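Local coordinates for guanine deaminase (Escherichia coli, PDB 6OHC), which catalyses the zinc-dependent hydrolytic deamination of guanine to xanthine and ammonia, the single step of this branch of purine degradation, at residues 12-17 and 34-39; 70-75 and 388-393; 166-171 and 205-210; 178-183 and 216-221. All blocks are in the same frame, centred on the assembly; numbering follows the deposited sequence.

Contact 1 of 4, residues 12-17 and 34-39; sequences RGSFID and FIEDGL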
loop_
_atom_site.group_PDB
_atom_site.type_symbol
_atom_site.label_atom_id
_atom_site.label_comp_id
_atom_site.label_asym_id
_atom_site.label_seq_id
_atom_site.Cartn_x
_atom_site.Cartn_y
_atom_site.Cartn_z
ATOM N N ARG B 12 -18.001 26.227 -0.340
ATOM C CA ARG B 12 -18.788 25.759 -1.503
ATOM C C ARG B 12 -18.045 24.637 -2.224
ATOM O O ARG B 12 -16.776 24.722 -2.366
ATOM C CB ARG B 12 -19.004 26.923 -2.473
ATOM C CG ARG B 12 -20.146 26.631 -3.425
ATOM C CD ARG B 12 -20.280 27.659 -4.493
ATOM N NE ARG B 12 -21.273 27.157 -5.417
ATOM C CZ ARG B 12 -21.676 27.833 -6.471
ATOM N NH1 ARG B 12 -21.150 29.019 -6.713
ATOM N NH2 ARG B 12 -22.608 27.347 -7.267
ATOM N N GLY B 13 -18.786 23.605 -2.628
ATOM C CA GLY B 13 -18.246 22.495 -3.443
ATOM C C GLY B 13 -19.119 21.258 -3.269
ATOM O O GLY B 13 -20.276 21.411 -2.940
ATOM N N SER B 14 -18.587 20.074 -3.508
ATOM C CA SER B 14 -19.353 18.814 -3.427
ATOM C C SER B 14 -19.071 18.172 -2.083
ATOM O O SER B 14 -17.891 18.066 -1.754
ATOM C CB SER B 14 -19.019 17.875 -4.595
ATOM O OG SER B 14 -19.253 18.535 -5.844
ATOM N N PHE B 15 -20.092 17.763 -1.357
ATOM C CA PHE B 15 -19.931 17.233 0.019
ATOM C C PHE B 15 -20.438 15.799 0.053
ATOM O O PHE B 15 -21.434 15.484 -0.614
ATOM C CB PHE B 15 -20.665 18.098 1.071
ATOM C CG PHE B 15 -20.162 19.515 1.204
ATOM C CD1 PHE B 15 -20.521 20.501 0.270
ATOM C CD2 PHE B 15 -19.350 19.876 2.277
ATOM C CE1 PHE B 15 -20.028 21.802 0.397
ATOM C CE2 PHE B 15 -18.867 21.175 2.395
ATOM C CZ PHE B 15 -19.208 22.150 1.480
ATOM N N ILE B 16 -19.802 14.968 0.873
ATOM C CA ILE B 16 -20.326 13.624 1.247
ATOM C C ILE B 16 -20.123 13.442 2.746
ATOM O O ILE B 16 -19.050 13.813 3.274
ATOM C CB ILE B 16 -19.791 12.474 0.380
ATOM C CG1 ILE B 16 -19.578 11.206 1.186
ATOM C CG2 ILE B 16 -18.527 12.835 -0.387
ATOM C CD1 ILE B 16 -20.503 10.158 0.845
ATOM N N ASP B 17 -21.159 12.947 3.402
ATOM C CA ASP B 17 -21.118 12.533 4.829
ATOM C C ASP B 17 -22.167 11.449 5.061
ATOM O O ASP B 17 -23.014 11.207 4.176
ATOM C CB ASP B 17 -21.317 13.727 5.759
ATOM C CG ASP B 17 -22.704 14.380 5.709
ATOM O OD1 ASP B 17 -23.396 14.221 4.681
ATOM O OD2 ASP B 17 -23.058 15.067 6.701
ATOM N N PHE B 34 -24.887 12.953 -0.481
ATOM C CA PHE B 34 -24.025 13.588 -1.500
ATOM C C PHE B 34 -24.721 14.863 -1.979
ATOM O O PHE B 34 -25.865 14.770 -2.460
ATOM C CB PHE B 34 -23.746 12.629 -2.673
ATOM C CG PHE B 34 -22.927 13.260 -3.774
ATOM C CD1 PHE B 34 -21.668 13.767 -3.503
ATOM C CD2 PHE B 34 -23.419 13.366 -5.079
ATOM C CE1 PHE B 34 -20.901 14.364 -4.489
ATOM C CE2 PHE B 34 -22.680 14.010 -6.056
ATOM C CZ PHE B 34 -21.408 14.478 -5.772
ATOM N N ILE B 35 -24.063 16.004 -1.849
ATOM C CA ILE B 35 -24.570 17.287 -2.381
ATOM C C ILE B 35 -23.515 17.813 -3.349
ATOM O O ILE B 35 -22.461 18.249 -2.884
ATOM C CB ILE B 35 -24.880 18.269 -1.232
ATOM C CG1 ILE B 35 -25.864 17.647 -0.237
ATOM C CG2 ILE B 35 -25.384 19.585 -1.781
ATOM C CD1 ILE B 35 -26.187 18.519 0.953
ATOM N N GLU B 36 -23.800 17.775 -4.637
ATOM C CA GLU B 36 -22.838 18.160 -5.711
ATOM C C GLU B 36 -22.505 19.647 -5.618
ATOM O O GLU B 36 -21.319 20.046 -5.782
ATOM C CB GLU B 36 -23.415 17.827 -7.095
ATOM C CG GLU B 36 -22.350 17.877 -8.166
ATOM C CD GLU B 36 -22.856 17.557 -9.540
ATOM O OE1 GLU B 36 -23.030 16.336 -9.808
ATOM O OE2 GLU B 36 -23.091 18.531 -10.322
ATOM N N ASP B 37 -23.541 20.443 -5.397
ATOM C CA ASP B 37 -23.482 21.916 -5.332
ATOM C C ASP B 37 -23.930 22.327 -3.928
ATOM O O ASP B 37 -25.023 22.889 -3.780
ATOM C CB ASP B 37 -24.284 22.480 -6.481
ATOM C CG ASP B 37 -24.080 23.967 -6.665
ATOM O OD1 ASP B 37 -22.973 24.470 -6.345
ATOM O OD2 ASP B 37 -25.082 24.617 -7.117
ATOM N N GLY B 38 -23.079 22.061 -2.931
ATOM C CA GLY B 38 -23.354 22.305 -1.500
ATOM C C GLY B 38 -22.808 23.637 -1.029
ATOM O O GLY B 38 -21.937 24.210 -1.701
ATOM N N LEU B 39 -23.326 24.113 0.108
ATOM C CA LEU B 39 -22.807 25.257 0.877
ATOM C C LEU B 39 -22.700 24.830 2.349
ATOM O O LEU B 39 -23.724 24.371 2.905
ATOM C CB LEU B 39 -23.794 26.422 0.757
ATOM C CG LEU B 39 -23.593 27.565 1.777
ATOM C CD1 LEU B 39 -22.346 28.354 1.474
ATOM C CD2 LEU B 39 -24.778 28.506 1.796
#

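Contact 2 of 4, residues 70-75 and 388-393; sequences RGKLIV and FVVMEP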
loop_
_atom_site.group_PDB
_atom_site.type_symbol
_atom_site.label_atom_id
_atom_site.label_comp_id
_atom_site.label_asym_id
_atom_site.label_seq_id
_atom_site.Cartn_x
_atom_site.Cartn_y
_atom_site.Cartn_z
ATOM N N ARG B 70 -15.251 24.073 -5.760
ATOM C CA ARG B 70 -15.889 23.336 -6.890
ATOM C C ARG B 70 -14.828 22.560 -7.668
ATOM O O ARG B 70 -13.777 23.111 -7.896
ATOM C CB ARG B 70 -16.714 24.272 -7.760
ATOM C CG ARG B 70 -18.063 24.521 -7.088
ATOM C CD ARG B 70 -18.899 25.563 -7.752
ATOM N NE ARG B 70 -18.183 26.827 -7.855
ATOM C CZ ARG B 70 -18.576 27.804 -8.651
ATOM N NH1 ARG B 70 -19.656 27.631 -9.399
ATOM N NH2 ARG B 70 -17.889 28.928 -8.706
ATOM N N GLY B 71 -15.103 21.296 -7.955
ATOM C CA GLY B 71 -14.131 20.372 -8.563
ATOM C C GLY B 71 -13.511 19.467 -7.515
ATOM O O GLY B 71 -12.956 18.443 -7.905
ATOM N N LYS B 72 -13.614 19.826 -6.232
ATOM C CA LYS B 72 -13.086 19.014 -5.119
ATOM C C LYS B 72 -14.230 18.337 -4.398
ATOM O O LYS B 72 -15.381 18.798 -4.535
ATOM C CB LYS B 72 -12.221 19.900 -4.223
ATOM C CG LYS B 72 -11.146 20.592 -5.045
ATOM C CD LYS B 72 -9.775 20.569 -4.519
ATOM C CE LYS B 72 -8.736 20.823 -5.587
ATOM N NZ LYS B 72 -9.003 22.070 -6.313
ATOM N N LEU B 73 -13.903 17.277 -3.658
ATOM C CA LEU B 73 -14.846 16.619 -2.746
ATOM C C LEU B 73 -14.517 17.005 -1.299
ATOM O O LEU B 73 -13.353 16.968 -0.944
ATOM C CB LEU B 73 -14.775 15.119 -2.969
ATOM C CG LEU B 73 -16.145 14.465 -2.850
ATOM C CD1 LEU B 73 -17.042 14.896 -3.998
ATOM C CD2 LEU B 73 -16.025 12.960 -2.840
ATOM N N ILE B 74 -15.516 17.382 -0.489
ATOM C CA ILE B 74 -15.329 17.833 0.914
ATOM C C ILE B 74 -15.955 16.778 1.816
ATOM O O ILE B 74 -17.113 16.437 1.606
ATOM C CB ILE B 74 -15.928 19.223 1.103
ATOM C CG1 ILE B 74 -15.350 20.201 0.078
ATOM C CG2 ILE B 74 -15.762 19.709 2.537
ATOM C CD1 ILE B 74 -15.944 21.605 0.142
ATOM N N VAL B 75 -15.170 16.233 2.733
ATOM C CA VAL B 75 -15.598 15.143 3.644
ATOM C C VAL B 75 -15.280 15.549 5.080
ATOM O O VAL B 75 -14.496 16.451 5.344
ATOM C CB VAL B 75 -14.893 13.836 3.248
ATOM C CG1 VAL B 75 -15.195 13.474 1.814
ATOM C CG2 VAL B 75 -13.370 13.913 3.474
ATOM N N PHE B 388 -12.978 19.302 8.769
ATOM C CA PHE B 388 -13.248 18.690 7.441
ATOM C C PHE B 388 -12.018 18.794 6.539
ATOM O O PHE B 388 -11.066 19.556 6.841
ATOM C CB PHE B 388 -14.473 19.350 6.786
ATOM C CG PHE B 388 -14.412 20.840 6.577
ATOM C CD1 PHE B 388 -14.756 21.716 7.608
ATOM C CD2 PHE B 388 -14.009 21.372 5.360
ATOM C CE1 PHE B 388 -14.677 23.095 7.428
ATOM C CE2 PHE B 388 -13.966 22.749 5.178
ATOM C CZ PHE B 388 -14.302 23.618 6.212
ATOM N N VAL B 389 -12.071 18.022 5.444
ATOM C CA VAL B 389 -10.962 17.864 4.486
ATOM C C VAL B 389 -11.477 18.187 3.081
ATOM O O VAL B 389 -12.480 17.607 2.645
ATOM C CB VAL B 389 -10.433 16.427 4.574
ATOM C CG1 VAL B 389 -9.313 16.132 3.603
ATOM C CG2 VAL B 389 -10.000 16.083 5.978
ATOM N N VAL B 390 -10.784 19.069 2.372
ATOM C CA VAL B 390 -11.026 19.269 0.925
ATOM C C VAL B 390 -10.125 18.279 0.191
ATOM O O VAL B 390 -8.881 18.322 0.367
ATOM C CB VAL B 390 -10.801 20.718 0.493
ATOM C CG1 VAL B 390 -11.087 20.891 -0.988
ATOM C CG2 VAL B 390 -11.672 21.637 1.320
ATOM N N MET B 391 -10.764 17.396 -0.579
ATOM C CA MET B 391 -10.100 16.279 -1.271
ATOM C C MET B 391 -10.143 16.532 -2.779
ATOM O O MET B 391 -11.166 17.009 -3.290
ATOM C CB MET B 391 -10.788 14.965 -0.919
ATOM C CG MET B 391 -10.439 14.478 0.475
ATOM S SD MET B 391 -11.110 12.877 0.735
ATOM C CE MET B 391 -9.721 11.930 0.104
ATOM N N GLU B 392 -9.010 16.319 -3.440
ATOM C CA GLU B 392 -8.881 16.264 -4.899
ATOM C C GLU B 392 -8.619 14.813 -5.241
ATOM O O GLU B 392 -7.480 14.389 -5.302
ATOM C CB GLU B 392 -7.697 17.125 -5.340
ATOM C CG GLU B 392 -7.514 17.209 -6.858
ATOM C CD GLU B 392 -6.295 18.038 -7.164
ATOM O OE1 GLU B 392 -5.602 18.375 -6.214
ATOM O OE2 GLU B 392 -6.014 18.265 -8.361
ATOM N N PRO B 393 -9.647 13.994 -5.459
ATOM C CA PRO B 393 -9.448 12.599 -5.826
ATOM C C PRO B 393 -8.889 12.431 -7.245
ATOM O O PRO B 393 -8.573 11.285 -7.603
ATOM C CB PRO B 393 -10.885 12.043 -5.722
ATOM C CG PRO B 393 -11.734 13.201 -6.137
ATOM C CD PRO B 393 -11.061 14.381 -5.468
HETATM O O HOH W 1 -7.215 20.468 -8.781
#

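Contact 3 of 4, residues 166-171 and 205-210; sequences GKVMMD and AITPRF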
loop_
_atom_site.group_PDB
_atom_site.type_symbol
_atom_site.label_atom_id
_atom_site.label_comp_id
_atom_site.label_asym_id
_atom_site.label_seq_id
_atom_site.Cartn_x
_atom_site.Cartn_y
_atom_site.Cartn_z
ATOM N N GLY B 166 -2.461 10.182 26.018
ATOM C CA GLY B 166 -2.085 9.909 27.416
ATOM C C GLY B 166 -0.633 9.484 27.525
ATOM O O GLY B 166 -0.003 9.088 26.485
ATOM N N LYS B 167 -0.106 9.599 28.740
ATOM C CA LYS B 167 1.210 9.037 29.126
ATOM C C LYS B 167 1.086 7.518 29.132
ATOM O O LYS B 167 0.053 6.979 29.649
ATOM C CB LYS B 167 1.636 9.529 30.499
ATOM C CG LYS B 167 2.912 8.912 31.053
ATOM C CD LYS B 167 2.798 8.687 32.561
ATOM C CE LYS B 167 4.002 8.083 33.203
ATOM N NZ LYS B 167 4.316 6.725 32.748
ATOM N N VAL B 168 2.078 6.866 28.527
ATOM C CA VAL B 168 2.192 5.394 28.564
ATOM C C VAL B 168 2.600 4.994 29.983
ATOM O O VAL B 168 3.555 5.543 30.492
ATOM C CB VAL B 168 3.188 4.892 27.511
ATOM C CG1 VAL B 168 3.346 3.395 27.689
ATOM C CG2 VAL B 168 2.699 5.261 26.107
ATOM N N MET B 169 1.875 4.055 30.569
ATOM C CA MET B 169 2.235 3.424 31.861
ATOM C C MET B 169 2.908 2.079 31.577
ATOM O O MET B 169 2.353 1.277 30.819
ATOM C CB MET B 169 0.995 3.243 32.730
ATOM C CG MET B 169 0.150 4.509 32.787
ATOM S SD MET B 169 -1.388 4.301 33.637
ATOM C CE MET B 169 -2.245 3.304 32.444
ATOM N N MET B 170 4.093 1.882 32.146
ATOM C CA MET B 170 5.022 0.762 31.842
ATOM C C MET B 170 6.041 0.653 32.989
ATOM O O MET B 170 7.006 1.428 32.966
ATOM C CB MET B 170 5.724 1.132 30.520
ATOM C CG MET B 170 6.442 0.036 29.751
ATOM S SD MET B 170 7.458 0.692 28.308
ATOM C CE MET B 170 6.911 2.396 28.379
ATOM N N ASP B 171 5.851 -0.263 33.939
ATOM C CA ASP B 171 6.757 -0.367 35.114
ATOM C C ASP B 171 7.625 -1.628 35.031
ATOM O O ASP B 171 8.483 -1.761 35.898
ATOM C CB ASP B 171 6.015 -0.284 36.457
ATOM C CG ASP B 171 5.093 -1.454 36.801
ATOM O OD1 ASP B 171 4.629 -2.189 35.869
ATOM O OD2 ASP B 171 4.799 -1.589 37.995
ATOM N N ALA B 205 -6.518 9.952 27.844
ATOM C CA ALA B 205 -6.773 8.502 27.898
ATOM C C ALA B 205 -5.763 7.899 28.876
ATOM O O ALA B 205 -4.549 8.163 28.754
ATOM C CB ALA B 205 -6.660 7.871 26.511
ATOM N N ILE B 206 -6.260 7.077 29.786
ATOM C CA ILE B 206 -5.388 6.261 30.665
ATOM C C ILE B 206 -4.791 5.168 29.787
ATOM O O ILE B 206 -5.550 4.372 29.252
ATOM C CB ILE B 206 -6.168 5.759 31.893
ATOM C CG1 ILE B 206 -6.669 6.940 32.745
ATOM C CG2 ILE B 206 -5.283 4.821 32.695
ATOM C CD1 ILE B 206 -8.007 6.656 33.422
ATOM N N THR B 207 -3.463 5.143 29.657
ATOM C CA THR B 207 -2.735 4.397 28.596
ATOM C C THR B 207 -1.677 3.501 29.241
ATOM O O THR B 207 -0.478 3.755 29.159
ATOM C CB THR B 207 -2.140 5.377 27.585
ATOM O OG1 THR B 207 -3.138 6.372 27.307
ATOM C CG2 THR B 207 -1.708 4.686 26.303
ATOM N N PRO B 208 -2.083 2.357 29.842
ATOM C CA PRO B 208 -1.133 1.293 30.124
ATOM C C PRO B 208 -0.722 0.669 28.789
ATOM O O PRO B 208 -1.608 0.322 27.991
ATOM C CB PRO B 208 -1.907 0.289 30.960
ATOM C CG PRO B 208 -3.403 0.673 30.856
ATOM C CD PRO B 208 -3.485 1.982 30.115
ATOM N N ARG B 209 0.579 0.603 28.514
ATOM C CA ARG B 209 1.041 0.085 27.211
ATOM C C ARG B 209 0.270 -1.186 26.910
ATOM O O ARG B 209 -0.316 -1.267 25.796
ATOM C CB ARG B 209 2.531 -0.161 27.150
ATOM C CG ARG B 209 2.968 -0.419 25.730
ATOM C CD ARG B 209 4.441 -0.533 25.620
ATOM N NE ARG B 209 5.035 0.745 25.837
ATOM C CZ ARG B 209 5.485 1.561 24.895
ATOM N NH1 ARG B 209 5.303 1.319 23.614
ATOM N NH2 ARG B 209 6.114 2.661 25.246
ATOM N N PHE B 210 0.315 -2.141 27.841
ATOM C CA PHE B 210 -0.414 -3.433 27.842
ATOM C C PHE B 210 0.051 -4.300 29.016
ATOM O O PHE B 210 1.096 -4.004 29.651
ATOM C CB PHE B 210 -0.291 -4.157 26.514
ATOM C CG PHE B 210 1.076 -4.591 26.050
ATOM C CD1 PHE B 210 2.246 -4.163 26.668
ATOM C CD2 PHE B 210 1.189 -5.409 24.929
ATOM C CE1 PHE B 210 3.493 -4.574 26.192
ATOM C CE2 PHE B 210 2.430 -5.810 24.461
ATOM C CZ PHE B 210 3.578 -5.392 25.077
HETATM O O HOH W 2 -1.977 7.479 31.537
HETATM O O HOH W 3 2.273 -1.363 30.302
#

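Contact 4 of 4, residues 178-183 and 216-221; sequences LLDTAE and PEQMAM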
loop_
_atom_site.group_PDB
_atom_site.type_symbol
_atom_site.label_atom_id
_atom_site.label_comp_id
_atom_site.label_asym_id
_atom_site.label_seq_id
_atom_site.Cartn_x
_atom_site.Cartn_y
_atom_site.Cartn_z
ATOM N N LEU B 178 13.270 3.192 29.929
ATOM C CA LEU B 178 11.852 3.445 29.565
ATOM C C LEU B 178 10.870 2.977 30.651
ATOM O O LEU B 178 9.681 2.943 30.333
ATOM C CB LEU B 178 11.546 2.707 28.259
ATOM C CG LEU B 178 10.641 3.464 27.297
ATOM C CD1 LEU B 178 11.395 4.655 26.693
ATOM C CD2 LEU B 178 10.175 2.498 26.224
ATOM N N LEU B 179 11.317 2.552 31.832
ATOM C CA LEU B 179 10.387 2.122 32.908
ATOM C C LEU B 179 9.903 3.345 33.705
ATOM O O LEU B 179 10.688 4.233 33.933
ATOM C CB LEU B 179 11.079 1.130 33.848
ATOM C CG LEU B 179 11.441 -0.223 33.248
ATOM C CD1 LEU B 179 11.797 -1.184 34.371
ATOM C CD2 LEU B 179 10.328 -0.790 32.398
ATOM N N ASP B 180 8.632 3.367 34.103
ATOM C CA ASP B 180 8.134 4.240 35.190
ATOM C C ASP B 180 8.003 3.332 36.435
ATOM O O ASP B 180 8.551 2.196 36.390
ATOM C CB ASP B 180 6.883 5.012 34.753
ATOM C CG ASP B 180 5.676 4.143 34.406
ATOM O OD1 ASP B 180 5.680 2.965 34.765
ATOM O OD2 ASP B 180 4.731 4.666 33.765
ATOM N N THR B 181 7.323 3.799 37.498
ATOM C CA THR B 181 6.888 2.940 38.634
ATOM C C THR B 181 5.359 3.038 38.738
ATOM O O THR B 181 4.802 3.979 38.188
ATOM C CB THR B 181 7.669 3.343 39.899
ATOM O OG1 THR B 181 7.322 4.697 40.173
ATOM C CG2 THR B 181 9.154 3.188 39.691
ATOM N N ALA B 182 4.702 2.094 39.394
ATOM C CA ALA B 182 3.252 2.164 39.694
ATOM C C ALA B 182 2.915 3.568 40.221
ATOM O O ALA B 182 2.040 4.236 39.656
ATOM C CB ALA B 182 2.889 1.085 40.687
ATOM N N GLU B 183 3.651 4.050 41.233
ATOM C CA GLU B 183 3.331 5.331 41.912
ATOM C C GLU B 183 3.594 6.520 40.990
ATOM O O GLU B 183 2.704 7.398 40.923
ATOM C CB GLU B 183 4.075 5.461 43.245
ATOM C CG GLU B 183 3.544 4.437 44.236
ATOM C CD GLU B 183 4.077 4.577 45.647
ATOM O OE1 GLU B 183 4.465 5.714 45.983
ATOM O OE2 GLU B 183 4.114 3.549 46.409
ATOM N N PRO B 216 0.828 -5.803 38.600
ATOM C CA PRO B 216 -0.456 -5.681 39.294
ATOM C C PRO B 216 -0.607 -4.310 39.990
ATOM O O PRO B 216 -1.662 -3.721 39.933
ATOM C CB PRO B 216 -0.422 -6.801 40.360
ATOM C CG PRO B 216 0.621 -7.803 39.872
ATOM C CD PRO B 216 1.535 -7.054 38.932
ATOM N N GLU B 217 0.460 -3.808 40.603
ATOM C CA GLU B 217 0.434 -2.504 41.306
ATOM C C GLU B 217 0.119 -1.418 40.279
ATOM O O GLU B 217 -0.643 -0.494 40.652
ATOM C CB GLU B 217 1.724 -2.218 42.095
ATOM C CG GLU B 217 2.074 -3.308 43.088
ATOM C CD GLU B 217 2.780 -4.496 42.443
ATOM O OE1 GLU B 217 2.299 -5.635 42.618
ATOM O OE2 GLU B 217 3.808 -4.288 41.770
ATOM N N GLN B 218 0.663 -1.498 39.052
ATOM C CA GLN B 218 0.452 -0.406 38.056
ATOM C C GLN B 218 -0.976 -0.501 37.488
ATOM O O GLN B 218 -1.658 0.556 37.369
ATOM C CB GLN B 218 1.511 -0.413 36.956
ATOM C CG GLN B 218 1.279 0.678 35.921
ATOM C CD GLN B 218 2.495 0.875 35.061
ATOM O OE1 GLN B 218 2.775 0.061 34.177
ATOM N NE2 GLN B 218 3.231 1.936 35.343
ATOM N N MET B 219 -1.427 -1.723 37.174
ATOM C CA MET B 219 -2.828 -1.982 36.748
ATOM C C MET B 219 -3.789 -1.428 37.810
ATOM O O MET B 219 -4.794 -0.824 37.445
ATOM C CB MET B 219 -3.048 -3.472 36.553
ATOM C CG MET B 219 -2.315 -4.057 35.371
ATOM S SD MET B 219 -2.658 -3.203 33.817
ATOM C CE MET B 219 -4.383 -3.592 33.548
ATOM N N ALA B 220 -3.448 -1.576 39.091
ATOM C CA ALA B 220 -4.234 -1.077 40.237
ATOM C C ALA B 220 -4.299 0.445 40.180
ATOM O O ALA B 220 -5.369 0.981 40.455
ATOM C CB ALA B 220 -3.648 -1.579 41.540
ATOM N N MET B 221 -3.213 1.122 39.797
ATOM C CA MET B 221 -3.206 2.602 39.610
ATOM C C MET B 221 -4.093 2.977 38.416
ATOM O O MET B 221 -4.915 3.902 38.564
ATOM C CB MET B 221 -1.787 3.131 39.392
ATOM C CG MET B 221 -0.886 3.061 40.639
ATOM S SD MET B 221 -1.638 3.492 42.241
ATOM C CE MET B 221 -2.607 4.932 41.838
#

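Contact 1 of 4, residues 12-17 and 34-39
R12, G13 and F15 pair with L39, G38 and I35 in an antiparallel strand contact broken by a beta bulge. It lies in the small beta domain beside the catalytic barrel, away from the zinc site. Both chains turn a corner here, so strands 9-12 and 38-43 belong to one sheet and 14-18 and 32-35 to another. F15 and I35 are a hydrogen-bonded pair, with F15 N 2.9 Å from I35 O. G13 and G38 are the next such pair. G38 N reaches G13 O at 2.9 Å, and the return bond from G13 N is weak. Between them the register slips by one residue. S14 bridges the step: S14 OG donates to E36 O at 2.6 Å, in the carbonyl plane and on a lone pair.

R12 stretches out past G38 O to D37. With CG opposite the backbone N (chi1 -162°), the extended chain brings R12 NH2 to 3.0 Å from D37 OD1, a salt bridge made on the syn lone pair. NE adds a weak bond to the same oxygen. W53 makes a cation-pi contact with R12. The F15 ring puts F15 CE1 3.6 Å from G38 C, an approach eased by the missing side chain of G38. F50 and F380 meet the same ring edge-to-face. E36 N sits over one face of the F34 ring, while F34 CE1 touches S14 CB at 4.0 Å. The chemistry is therefore divided: the R12-D37 salt bridge and the hydroxyl-to-carbonyl bond from S14 to E36 tie down the corner, and aromatic rings pack the sheet around it.

Contact 2 of 4, residues 70-75 and 388-393
The side chains of V75 and M391 cross at about a right angle on one face of an antiparallel strand pair, where V75 CG2 meets M391 SD at 3.7 Å. The pair joins strand 73-84 to strand 388-391 in the beta domain. V75 CG2 also rests against V389 CB. The M391 chain then bends at its last torsion and leads away from strand 73-84. M416 of helix 409-418 covers L73, M391 and P393 on this side.

On the other face, I74 is the central bump. Its two branches fit different neighbours: I74 CG2 packs 3.7 Å from F388 CD2, and I74 CG1 lies 4.1 Å from V390 CG2. The three side chains point the same way. F388 CB sits 3.2 Å from V75 O. K72 curls around V390. K72 CB comes 3.6 Å from V390 CG1 and K72 CD follows close by, so the methyl fills the inner side of the curve. Further out, K72 CE lies 3.8 Å from E392 CB.

The backbones zip together at L73 with M391 and at V75 with V389, each pair by two hydrogen bonds. K72 NZ and E392 OE2 meet only through a water, by weak bonds, and Y426 gives K72 a cation-pi partner. Backbone bonds and apolar side-chain packing on both faces thus hold the pair, while charge acts loosely at one end.

Contact 3 of 4, residues 166-171 and 205-210
G166 begins the contact against A205 and T207, with G166 CA 3.3 Å from A205 O in a CA-H...O contact. A side chain there would collide with A205 O and T207 OG1, and that hydroxyl bonds back to A205 O. K167 turns its CB away from strand 203-208, and its NZ forms a salt bridge with D180. K167 O accepts from a water that is weakly bonded to T207 N. V168 reaches across with one branch: V168 CG1 lies 3.6 Å from R209 NE, oblique to the guanidinium.

M169 supplies the main backbone link. M169 N donates to T207 O at 2.8 Å, and M169 O accepts from R209 N at 3.0 Å. A second water bonds M169 O to F210 N. M169 CB lies 3.9 Å from P208 CA, and M169 SD is 4.0 Å from I206 CG2. M170 lies beside R209, its CE at the edge of the guanidinium, and M170 SD is 3.5 Å from R209 NE. That NE is buried without a polar partner, whereas R209 NH2 forms a salt bridge with E110.

R209 and F210 probably bind substrate, as in related enzymes, and the R209 side chain lies about 7 Å from the bound zinc ion. The two parallel strands belong to the unit strand 164-169, helix 182-196, strand 203-208. F141 of strand 135-141 touches V168, T207 and R209, while helices 182-196 and 216-228 cover M169 from outside the barrel.

Contact 4 of 4, residues 178-183 and 216-221
D180 and Q218 form the tight polar end of this contact between a loop entering helix 182-196 and the first turns of helix 216-228. The Q218 side chain leaves its helix fully stretched, with chi1 at 179°. This reach puts Q218 NE2 2.7 Å from D180 OD1. The oxygen is met on its syn side, 29° out of the carboxylate plane, and the two flat groups stand nearly perpendicular. Both ends have further holds: D180 forms a salt bridge with K167, and S214 OG bonds to Q218 OE1 and fixes the amide. The D180 charge is probably steadied by K167 and the Q218 NE2 donor.

A182 fits snugly too. A182 CB packs 3.8 Å from E217 CB, and A182 O lies 3.3 Å from M221 CG.

Towards solvent the contact thins out. T181 and E183 point away from helix 216-228, and both are exposed. E217 keeps its CB on A182 but leads its carboxylate off to S215 OG.

T181 is the N-cap of helix 182-196, and its OG1 bonds to S184 OG. The arrangement is that of adjacent outer helices in a TIM barrel, meeting where each begins after its strand. Here it lies near the likely substrate-binding R209, whose side chain is about 7 Å from that of Q218.

In the fold
Contacts 1 and 2 belong to the beta domain, and contacts 3 and 4 to the barrel on the opposite side of the chain's centre. Contacts 1 and 2 are joined directly: strand 14-18 runs beside strand 73-84, with S14 O 2.8 Å from I74 N. Contacts 2 and 3 are buried, one antiparallel and lined mainly by apolar side chains, the other parallel, with waters and the charged R209. Contacts 1 and 4 are partly buried, and polar side-chain bonds stand out, at a strand corner in contact 1 and at helix starts in contact 4. Contact 3 alone holds residues of the likely substrate site; contact 4 lies beside it, touching through K167-D180 and M170-D180.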